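Local atomic coordinates of SAM dependent methyltransferase (Aquifex aeolicus, PDB entry 3DH0), a protein that binds S-adenosylmethionine and probably acts as a methyltransferase that transfers the cofactor's methyl group to a substrate. Residues K28-F33 and P53-M58. Numbering follows the deposited sequence.
Sequences KVLKEF and PYLSKM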
ATOM      1  N   LYS A  28       5.365  -9.657   9.461  1.00 34.71           N
ATOM      2  CA  LYS A  28       6.806  -9.747   9.567  1.00 34.19           C
ATOM      3  C   LYS A  28       7.359  -8.578   8.776  1.00 33.57           C
ATOM      4  O   LYS A  28       8.161  -7.789   9.274  1.00 34.18           O
ATOM      5  CB  LYS A  28       7.317 -11.072   8.989  1.00 35.78           C
ATOM      6  CG  LYS A  28       8.833 -11.197   9.048  1.00 37.40           C
ATOM      7  CD  LYS A  28       9.321 -12.627   8.912  1.00 38.65           C
ATOM      8  CE  LYS A  28      10.834 -12.688   9.138  1.00 39.14           C
ATOM      9  NZ  LYS A  28      11.424 -14.020   8.827  1.00 39.40           N
ATOM     10  N   VAL A  29       6.902  -8.458   7.539  1.00 33.78           N
ATOM     11  CA  VAL A  29       7.345  -7.385   6.661  1.00 33.34           C
ATOM     12  C   VAL A  29       7.045  -5.989   7.207  1.00 33.17           C
ATOM     13  O   VAL A  29       7.916  -5.123   7.193  1.00 32.45           O
ATOM     14  CB  VAL A  29       6.717  -7.538   5.263  1.00 32.81           C
ATOM     15  CG1 VAL A  29       7.092  -6.353   4.376  1.00 32.99           C
ATOM     16  CG2 VAL A  29       7.201  -8.824   4.632  1.00 31.70           C
ATOM     17  N   LEU A  30       5.825  -5.777   7.693  1.00 33.31           N
ATOM     18  CA  LEU A  30       5.435  -4.470   8.227  1.00 35.43           C
ATOM     19  C   LEU A  30       6.281  -4.047   9.419  1.00 36.68           C
ATOM     20  O   LEU A  30       6.788  -2.922   9.472  1.00 35.80           O
ATOM     21  CB  LEU A  30       3.967  -4.477   8.664  1.00 35.38           C
ATOM     22  CG  LEU A  30       2.854  -4.593   7.628  1.00 34.86           C
ATOM     23  CD1 LEU A  30       1.566  -5.005   8.326  1.00 35.26           C
ATOM     24  CD2 LEU A  30       2.689  -3.278   6.900  1.00 34.99           C
ATOM     25  N   LYS A  31       6.402  -4.959  10.380  1.00 38.26           N
ATOM     26  CA  LYS A  31       7.161  -4.718  11.600  1.00 39.53           C
ATOM     27  C   LYS A  31       8.587  -4.359  11.251  1.00 39.41           C
ATOM     28  O   LYS A  31       9.208  -3.515  11.892  1.00 40.45           O
ATOM     29  CB  LYS A  31       7.151  -5.969  12.483  1.00 40.58           C
ATOM     30  CG  LYS A  31       7.768  -5.775  13.857  1.00 41.22           C
ATOM     31  CD  LYS A  31       9.257  -6.051  13.878  1.00 43.02           C
ATOM     32  CE  LYS A  31       9.809  -5.899  15.308  1.00 45.44           C
ATOM     33  NZ  LYS A  31       9.033  -6.726  16.311  1.00 43.86           N
ATOM     34  N   GLU A  32       9.096  -4.996  10.215  1.00 38.86           N
ATOM     35  CA  GLU A  32      10.448  -4.746   9.796  1.00 40.12           C
ATOM     36  C   GLU A  32      10.575  -3.384   9.110  1.00 38.95           C
ATOM     37  O   GLU A  32      11.599  -2.713   9.230  1.00 38.43           O
ATOM     38  CB  GLU A  32      10.883  -5.870   8.867  1.00 44.34           C
ATOM     39  CG  GLU A  32      12.338  -5.830   8.463  1.00 48.77           C
ATOM     40  CD  GLU A  32      12.601  -6.744   7.291  1.00 51.77           C
ATOM     41  OE1 GLU A  32      12.364  -7.976   7.431  1.00 52.58           O
ATOM     42  OE2 GLU A  32      13.027  -6.224   6.230  1.00 53.27           O
ATOM     43  N   PHE A  33       9.533  -2.976   8.390  1.00 38.53           N
ATOM     44  CA  PHE A  33       9.551  -1.683   7.696  1.00 37.40           C
ATOM     45  C   PHE A  33       9.253  -0.487   8.599  1.00 36.52           C
ATOM     46  O   PHE A  33       9.261   0.654   8.135  1.00 35.29           O
ATOM     47  CB  PHE A  33       8.573  -1.680   6.523  1.00 38.28           C
ATOM     48  CG  PHE A  33       9.164  -2.179   5.239  1.00 39.71           C
ATOM     49  CD1 PHE A  33       9.282  -3.542   4.989  1.00 41.31           C
ATOM     50  CD2 PHE A  33       9.613  -1.279   4.282  1.00 40.23           C
ATOM     51  CE1 PHE A  33       9.844  -4.009   3.787  1.00 41.72           C
ATOM     52  CE2 PHE A  33      10.176  -1.722   3.080  1.00 41.70           C
ATOM     53  CZ  PHE A  33      10.294  -3.088   2.832  1.00 41.46           C
ATOM     54  N   PRO A  53      -6.548  -6.460   7.957  1.00 23.27           N
ATOM     55  CA  PRO A  53      -6.560  -7.047   9.302  1.00 23.00           C
ATOM     56  C   PRO A  53      -5.193  -6.913   9.974  1.00 23.09           C
ATOM     57  O   PRO A  53      -5.083  -6.848  11.196  1.00 23.66           O
ATOM     58  CB  PRO A  53      -6.919  -8.504   9.027  1.00 21.63           C
ATOM     59  CG  PRO A  53      -7.847  -8.386   7.863  1.00 21.32           C
ATOM     60  CD  PRO A  53      -7.147  -7.384   6.976  1.00 21.65           C
ATOM     61  N   TYR A  54      -4.156  -6.866   9.149  1.00 22.97           N
ATOM     62  CA  TYR A  54      -2.788  -6.765   9.617  1.00 23.38           C
ATOM     63  C   TYR A  54      -2.450  -5.386  10.104  1.00 23.24           C
ATOM     64  O   TYR A  54      -2.105  -5.199  11.255  1.00 24.40           O
ATOM     65  CB  TYR A  54      -1.852  -7.187   8.494  1.00 25.61           C
ATOM     66  CG  TYR A  54      -2.086  -8.618   8.108  1.00 27.54           C
ATOM     67  CD1 TYR A  54      -1.627  -9.652   8.919  1.00 26.95           C
ATOM     68  CD2 TYR A  54      -2.869  -8.945   6.995  1.00 29.44           C
ATOM     69  CE1 TYR A  54      -1.939 -10.967   8.652  1.00 27.51           C
ATOM     70  CE2 TYR A  54      -3.193 -10.276   6.720  1.00 30.17           C
ATOM     71  CZ  TYR A  54      -2.720 -11.280   7.566  1.00 29.57           C
ATOM     72  OH  TYR A  54      -3.057 -12.594   7.349  1.00 31.18           O
ATOM     73  N   LEU A  55      -2.545  -4.422   9.204  1.00 23.33           N
ATOM     74  CA  LEU A  55      -2.293  -3.027   9.528  1.00 21.38           C
ATOM     75  C   LEU A  55      -3.110  -2.634  10.762  1.00 20.49           C
ATOM     76  O   LEU A  55      -2.625  -1.962  11.666  1.00 19.65           O
ATOM     77  CB  LEU A  55      -2.711  -2.164   8.342  1.00 20.91           C
ATOM     78  CG  LEU A  55      -1.974  -2.439   7.032  1.00 20.72           C
ATOM     79  CD1 LEU A  55      -2.696  -1.751   5.883  1.00 17.81           C
ATOM     80  CD2 LEU A  55      -0.526  -1.967   7.147  1.00 18.13           C
ATOM     81  N   SER A  56      -4.362  -3.065  10.780  1.00 18.92           N
ATOM     82  CA  SER A  56      -5.251  -2.776  11.885  1.00 19.68           C
ATOM     83  C   SER A  56      -4.646  -3.266  13.199  1.00 22.66           C
ATOM     84  O   SER A  56      -4.534  -2.518  14.178  1.00 22.51           O
ATOM     85  CB  SER A  56      -6.598  -3.459  11.641  1.00 16.25           C
ATOM     86  OG  SER A  56      -7.545  -3.113  12.624  1.00 13.05           O
ATOM     87  N   LYS A  57      -4.256  -4.534  13.212  1.00 24.64           N
ATOM     88  CA  LYS A  57      -3.694  -5.127  14.402  1.00 27.19           C
ATOM     89  C   LYS A  57      -2.452  -4.403  14.887  1.00 28.65           C
ATOM     90  O   LYS A  57      -2.318  -4.126  16.081  1.00 29.08           O
ATOM     91  CB  LYS A  57      -3.350  -6.592  14.153  1.00 29.33           C
ATOM     92  CG  LYS A  57      -2.791  -7.292  15.385  1.00 32.06           C
ATOM     93  CD  LYS A  57      -2.075  -8.590  15.044  1.00 33.93           C
ATOM     94  CE  LYS A  57      -1.503  -9.249  16.300  1.00 35.61           C
ATOM     95  NZ  LYS A  57      -0.612 -10.426  15.994  1.00 34.83           N
ATOM     96  N   MET A  58      -1.551  -4.094  13.956  1.00 29.22           N
ATOM     97  CA  MET A  58      -0.286  -3.446  14.284  1.00 29.23           C
ATOM     98  C   MET A  58      -0.298  -2.026  14.807  1.00 29.15           C
ATOM     99  O   MET A  58       0.670  -1.606  15.414  1.00 30.42           O
ATOM    100  CB  MET A  58       0.670  -3.519  13.097  1.00 29.52           C
ATOM    101  CG  MET A  58       1.426  -4.843  13.013  1.00 32.92           C
ATOM    102  SD  MET A  58       2.924  -4.729  12.018  1.00 35.17           S
ATOM    103  CE  MET A  58       3.942  -3.704  13.074  1.00 33.90           C
TER
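Y54 meets L30 with its CB, 4.1 Å from L30 CD1, while its ring turns away from helix 28-33 and the side chain touches L21. The other ring, that of F33, faces the sheet instead of helix 53-58: V29 O lies at its edge, in the ring plane, and R177 makes a cation-pi contact with it. Between the helices the contact is wholly apolar, without a hydrogen bond. L30, a buried leucine whose branched end can touch several side chains at once, points at helix 53-58 and puts CD2 3.5 Å from L55 CD2, the two side chains crossing at about a right angle. M58 closes the outer side with a flexible, unbranched chain. Bent at chi3 (69°), it lays SD 3.5 Å from L30 CB and swings CE beside the backbone of K31, 3.7 Å from K31 CA. K31 suits this exposed edge: its CB lies beside the methyl, while the amine leads away. Replacing M58 with an alanine would probably open a gap beside L30 CB and take away the CE contact with K31 CA. The axes of segments 28-33 and 53-58 approach to 10.7 Å, with a signed crossing angle of -45°. Both helices pack on one face of the Rossmann-like methyltransferase sheet, helix 26-33 through F33 on F109 and A140, helix 52-59 through L55 on F111, so strand 107-113 underlies both.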